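Local coordinates for PE family protein PE8 (Mycobacterium tuberculosis, PDB 5XFS), which promotes survival of mycobacteria inside macrophages by modulating host inflammatory cytokine production and inhibiting late apoptosis, here represented by its PE domain, at residues N34-A45 and A57-Q68. Residues are numbered along the deposited sequence; the frame is centred on the assembly and turned at random.
Sequences NAAAAAPTTAIA and AALFTAYGTFYQ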
loop_
_atom_site.group_PDB
_atom_site.type_symbol
_atom_site.label_atom_id
_atom_site.label_comp_id
_atom_site.label_asym_id
_atom_site.label_seq_id
_atom_site.Cartn_x
_atom_site.Cartn_y
_atom_site.Cartn_z
ATOM N N ASN A 34 20.466 34.510 -16.412
ATOM C CA ASN A 34 19.593 34.626 -15.249
ATOM C C ASN A 34 18.129 34.610 -15.656
ATOM O O ASN A 34 17.291 34.030 -14.955
ATOM C CB ASN A 34 19.909 35.903 -14.465
ATOM C CG ASN A 34 20.850 35.665 -13.288
ATOM O OD1 ASN A 34 20.944 36.497 -12.396
ATOM N ND2 ASN A 34 21.560 34.538 -13.289
ATOM N N ALA A 35 17.803 35.255 -16.774
ATOM C CA ALA A 35 16.443 35.264 -17.294
ATOM C C ALA A 35 16.148 34.050 -18.157
ATOM O O ALA A 35 14.973 33.710 -18.355
ATOM C CB ALA A 35 16.188 36.541 -18.108
ATOM N N ALA A 36 17.188 33.400 -18.686
ATOM C CA ALA A 36 16.995 32.117 -19.351
ATOM C C ALA A 36 16.484 31.073 -18.365
ATOM O O ALA A 36 15.444 30.445 -18.588
ATOM C CB ALA A 36 18.304 31.668 -20.002
ATOM N N ALA A 37 17.182 30.910 -17.244
ATOM C CA ALA A 37 16.802 29.925 -16.243
ATOM C C ALA A 37 15.536 30.297 -15.468
ATOM O O ALA A 37 15.068 29.478 -14.675
ATOM C CB ALA A 37 17.968 29.706 -15.280
ATOM N N ALA A 38 14.960 31.481 -15.675
ATOM C CA ALA A 38 13.783 31.883 -14.909
ATOM C C ALA A 38 12.647 30.891 -15.090
ATOM O O ALA A 38 12.181 30.287 -14.119
ATOM C CB ALA A 38 13.331 33.288 -15.311
ATOM N N ALA A 39 12.199 30.702 -16.344
ATOM C CA ALA A 39 11.049 29.834 -16.620
ATOM C C ALA A 39 11.251 28.374 -16.197
ATOM O O ALA A 39 10.361 27.826 -15.524
ATOM C CB ALA A 39 10.674 29.940 -18.100
ATOM N N PRO A 40 12.348 27.684 -16.535
ATOM C CA PRO A 40 12.473 26.294 -16.071
ATOM C C PRO A 40 12.676 26.138 -14.558
ATOM O O PRO A 40 12.346 25.073 -14.030
ATOM C CB PRO A 40 13.672 25.757 -16.864
ATOM C CG PRO A 40 14.427 26.974 -17.284
ATOM C CD PRO A 40 13.419 28.040 -17.488
ATOM N N THR A 41 13.175 27.135 -13.833
ATOM C CA THR A 41 13.290 27.011 -12.383
ATOM C C THR A 41 12.050 27.476 -11.622
ATOM O O THR A 41 12.008 27.325 -10.404
ATOM C CB THR A 41 14.518 27.767 -11.851
ATOM O OG1 THR A 41 14.420 29.148 -12.179
ATOM C CG2 THR A 41 15.808 27.200 -12.413
ATOM N N THR A 42 11.025 27.996 -12.290
ATOM C CA THR A 42 9.883 28.558 -11.575
ATOM C C THR A 42 8.517 28.119 -12.096
ATOM O O THR A 42 7.516 28.406 -11.428
ATOM C CB THR A 42 9.938 30.101 -11.586
ATOM O OG1 THR A 42 9.855 30.588 -12.930
ATOM C CG2 THR A 42 11.238 30.607 -10.974
ATOM N N ALA A 43 8.433 27.456 -13.259
ATOM C CA ALA A 43 7.186 26.848 -13.720
ATOM C C ALA A 43 7.285 25.336 -13.659
ATOM O O ALA A 43 7.218 24.659 -14.695
ATOM C CB ALA A 43 6.837 27.270 -15.150
ATOM N N ILE A 44 7.456 24.796 -12.457
ATOM C CA ILE A 44 7.533 23.357 -12.273
ATOM C C ILE A 44 6.141 22.837 -11.961
ATOM O O ILE A 44 5.543 23.212 -10.943
ATOM C CB ILE A 44 8.513 22.973 -11.165
ATOM C CG1 ILE A 44 9.923 23.404 -11.535
ATOM C CG2 ILE A 44 8.458 21.490 -10.964
ATOM C CD1 ILE A 44 10.683 23.991 -10.371
ATOM N N ALA A 45 5.620 21.980 -12.856
ATOM C CA ALA A 45 4.399 21.246 -12.574
ATOM C C ALA A 45 4.715 20.008 -11.737
ATOM O O ALA A 45 5.784 19.411 -11.895
ATOM C CB ALA A 45 3.708 20.833 -13.865
ATOM N N ALA A 57 7.483 20.530 -5.761
ATOM C CA ALA A 57 7.512 21.517 -6.840
ATOM C C ALA A 57 7.296 22.938 -6.322
ATOM O O ALA A 57 7.896 23.883 -6.848
ATOM C CB ALA A 57 6.461 21.183 -7.901
ATOM N N ALA A 58 6.449 23.102 -5.298
ATOM C CA ALA A 58 6.243 24.414 -4.704
ATOM C C ALA A 58 7.536 24.975 -4.124
ATOM O O ALA A 58 7.830 26.165 -4.298
ATOM C CB ALA A 58 5.153 24.337 -3.640
ATOM N N LEU A 59 8.332 24.144 -3.442
ATOM C CA LEU A 59 9.587 24.662 -2.916
ATOM C C LEU A 59 10.480 25.134 -4.057
ATOM O O LEU A 59 10.832 26.315 -4.139
ATOM C CB LEU A 59 10.320 23.625 -2.059
ATOM C CG LEU A 59 9.614 23.050 -0.814
ATOM C CD1 LEU A 59 10.178 21.699 -0.345
ATOM C CD2 LEU A 59 9.664 24.067 0.325
ATOM N N PHE A 60 10.821 24.236 -4.988
ATOM C CA PHE A 60 11.801 24.599 -6.011
ATOM C C PHE A 60 11.366 25.810 -6.832
ATOM O O PHE A 60 12.226 26.490 -7.399
ATOM C CB PHE A 60 12.085 23.406 -6.914
ATOM C CG PHE A 60 13.117 22.462 -6.357
ATOM C CD1 PHE A 60 12.785 21.511 -5.381
ATOM C CD2 PHE A 60 14.422 22.502 -6.819
ATOM C CE1 PHE A 60 13.743 20.635 -4.880
ATOM C CE2 PHE A 60 15.383 21.622 -6.310
ATOM C CZ PHE A 60 15.040 20.689 -5.345
ATOM N N THR A 61 10.056 26.101 -6.902
ATOM C CA THR A 61 9.601 27.322 -7.564
ATOM C C THR A 61 9.669 28.518 -6.636
ATOM O O THR A 61 10.011 29.619 -7.073
ATOM C CB THR A 61 8.163 27.203 -8.100
ATOM O OG1 THR A 61 7.231 27.233 -7.007
ATOM C CG2 THR A 61 7.975 25.968 -8.998
ATOM N N ALA A 62 9.337 28.326 -5.359
ATOM C CA ALA A 62 9.602 29.380 -4.392
ATOM C C ALA A 62 11.087 29.730 -4.397
ATOM O O ALA A 62 11.462 30.905 -4.314
ATOM C CB ALA A 62 9.132 28.946 -3.002
ATOM N N TYR A 63 11.939 28.716 -4.565
ATOM C CA TYR A 63 13.377 28.923 -4.502
ATOM C C TYR A 63 13.903 29.655 -5.734
ATOM O O TYR A 63 14.790 30.507 -5.622
ATOM C CB TYR A 63 14.065 27.575 -4.332
ATOM C CG TYR A 63 15.505 27.657 -3.926
ATOM C CD1 TYR A 63 16.515 27.372 -4.825
ATOM C CD2 TYR A 63 15.851 28.002 -2.643
ATOM C CE1 TYR A 63 17.825 27.442 -4.457
ATOM C CE2 TYR A 63 17.154 28.075 -2.265
ATOM C CZ TYR A 63 18.141 27.794 -3.170
ATOM O OH TYR A 63 19.458 27.874 -2.782
ATOM N N GLY A 64 13.401 29.321 -6.918
ATOM C CA GLY A 64 13.862 30.005 -8.108
ATOM C C GLY A 64 13.335 31.418 -8.186
ATOM O O GLY A 64 13.997 32.307 -8.732
ATOM N N THR A 65 12.141 31.644 -7.635
ATOM C CA THR A 65 11.612 32.992 -7.474
ATOM C C THR A 65 12.477 33.808 -6.521
ATOM O O THR A 65 12.897 34.927 -6.852
ATOM C CB THR A 65 10.172 32.917 -6.978
ATOM O OG1 THR A 65 9.318 32.612 -8.076
ATOM C CG2 THR A 65 9.742 34.213 -6.364
ATOM N N PHE A 66 12.760 33.267 -5.325
ATOM C CA PHE A 66 13.616 34.001 -4.392
ATOM C C PHE A 66 15.001 34.191 -4.990
ATOM O O PHE A 66 15.623 35.234 -4.793
ATOM C CB PHE A 66 13.729 33.312 -3.022
ATOM C CG PHE A 66 12.410 33.253 -2.224
ATOM C CD1 PHE A 66 12.404 32.848 -0.880
ATOM C CD2 PHE A 66 11.172 33.574 -2.818
ATOM C CE1 PHE A 66 11.203 32.757 -0.140
ATOM C CE2 PHE A 66 9.967 33.487 -2.083
ATOM C CZ PHE A 66 9.987 33.080 -0.747
ATOM N N TYR A 67 15.491 33.222 -5.766
ATOM C CA TYR A 67 16.756 33.458 -6.453
ATOM C C TYR A 67 16.646 34.625 -7.434
ATOM O O TYR A 67 17.620 35.360 -7.637
ATOM C CB TYR A 67 17.247 32.202 -7.175
ATOM C CG TYR A 67 18.452 32.512 -8.030
ATOM C CD1 TYR A 67 18.307 32.894 -9.368
ATOM C CD2 TYR A 67 19.732 32.496 -7.489
ATOM C CE1 TYR A 67 19.399 33.227 -10.153
ATOM C CE2 TYR A 67 20.847 32.828 -8.270
ATOM C CZ TYR A 67 20.667 33.195 -9.607
ATOM O OH TYR A 67 21.744 33.515 -10.408
ATOM N N GLN A 68 15.479 34.816 -8.058
ATOM C CA GLN A 68 15.375 35.866 -9.071
ATOM C C GLN A 68 15.452 37.266 -8.465
ATOM O O GLN A 68 15.901 38.189 -9.151
ATOM C CB GLN A 68 14.087 35.723 -9.911
ATOM C CG GLN A 68 14.060 34.549 -10.910
ATOM C CD GLN A 68 15.007 34.716 -12.093
ATOM O OE1 GLN A 68 15.054 35.769 -12.731
ATOM N NE2 GLN A 68 15.755 33.660 -12.400
#
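Ile-44 lies against residues 57 to 61 of helix 51-87 and forms the apolar end of this contact. Its CG2 meets CB of Ala-57 at 3.7 Å. Its CD1 reaches CG2 of Thr-61 at 3.6 Å and also touches CB of Phe-60. CG1 stands beside the backbone N (chi1 -63°) and carries CD1 to these two residues.

In the middle the backbones come close: CA of Thr-42 is 4.2 Å from CA of Thr-61. Gly-64 has no side chain, and CG2 of Thr-42 rests on C of Gly-64 at 3.6 Å. The hydroxyls of Thr-41 and Thr-42 turn back onto their own segment: OG1 of Thr-41 bonds to O of Ala-37 and OG1 of Thr-42 to O of Ala-38.

The other end is polar. Gln-68, partly exposed, bends at chi2 (-70°), and its NE2 gives a nearly straight hydrogen bond to O of Asn-34, 3.0 Å long. NE2 also sits beside Ala-38. ND2 of Asn-34 approaches the edge of the Tyr-67 ring and bonds weakly to its OH. Ala-35, Ala-36, Ala-39 and Ala-43 lie on the solvent side.

The contact belongs to the helical hairpin of the PE domain. It joins helix 13-36 and short helix 38-42 to helix 51-87. Helix 38-42 runs roughly antiparallel to residues 57-68, at 146°. A chain of another protein packs on Asn-34, Ala-37 and Phe-60, beside this pair of helices.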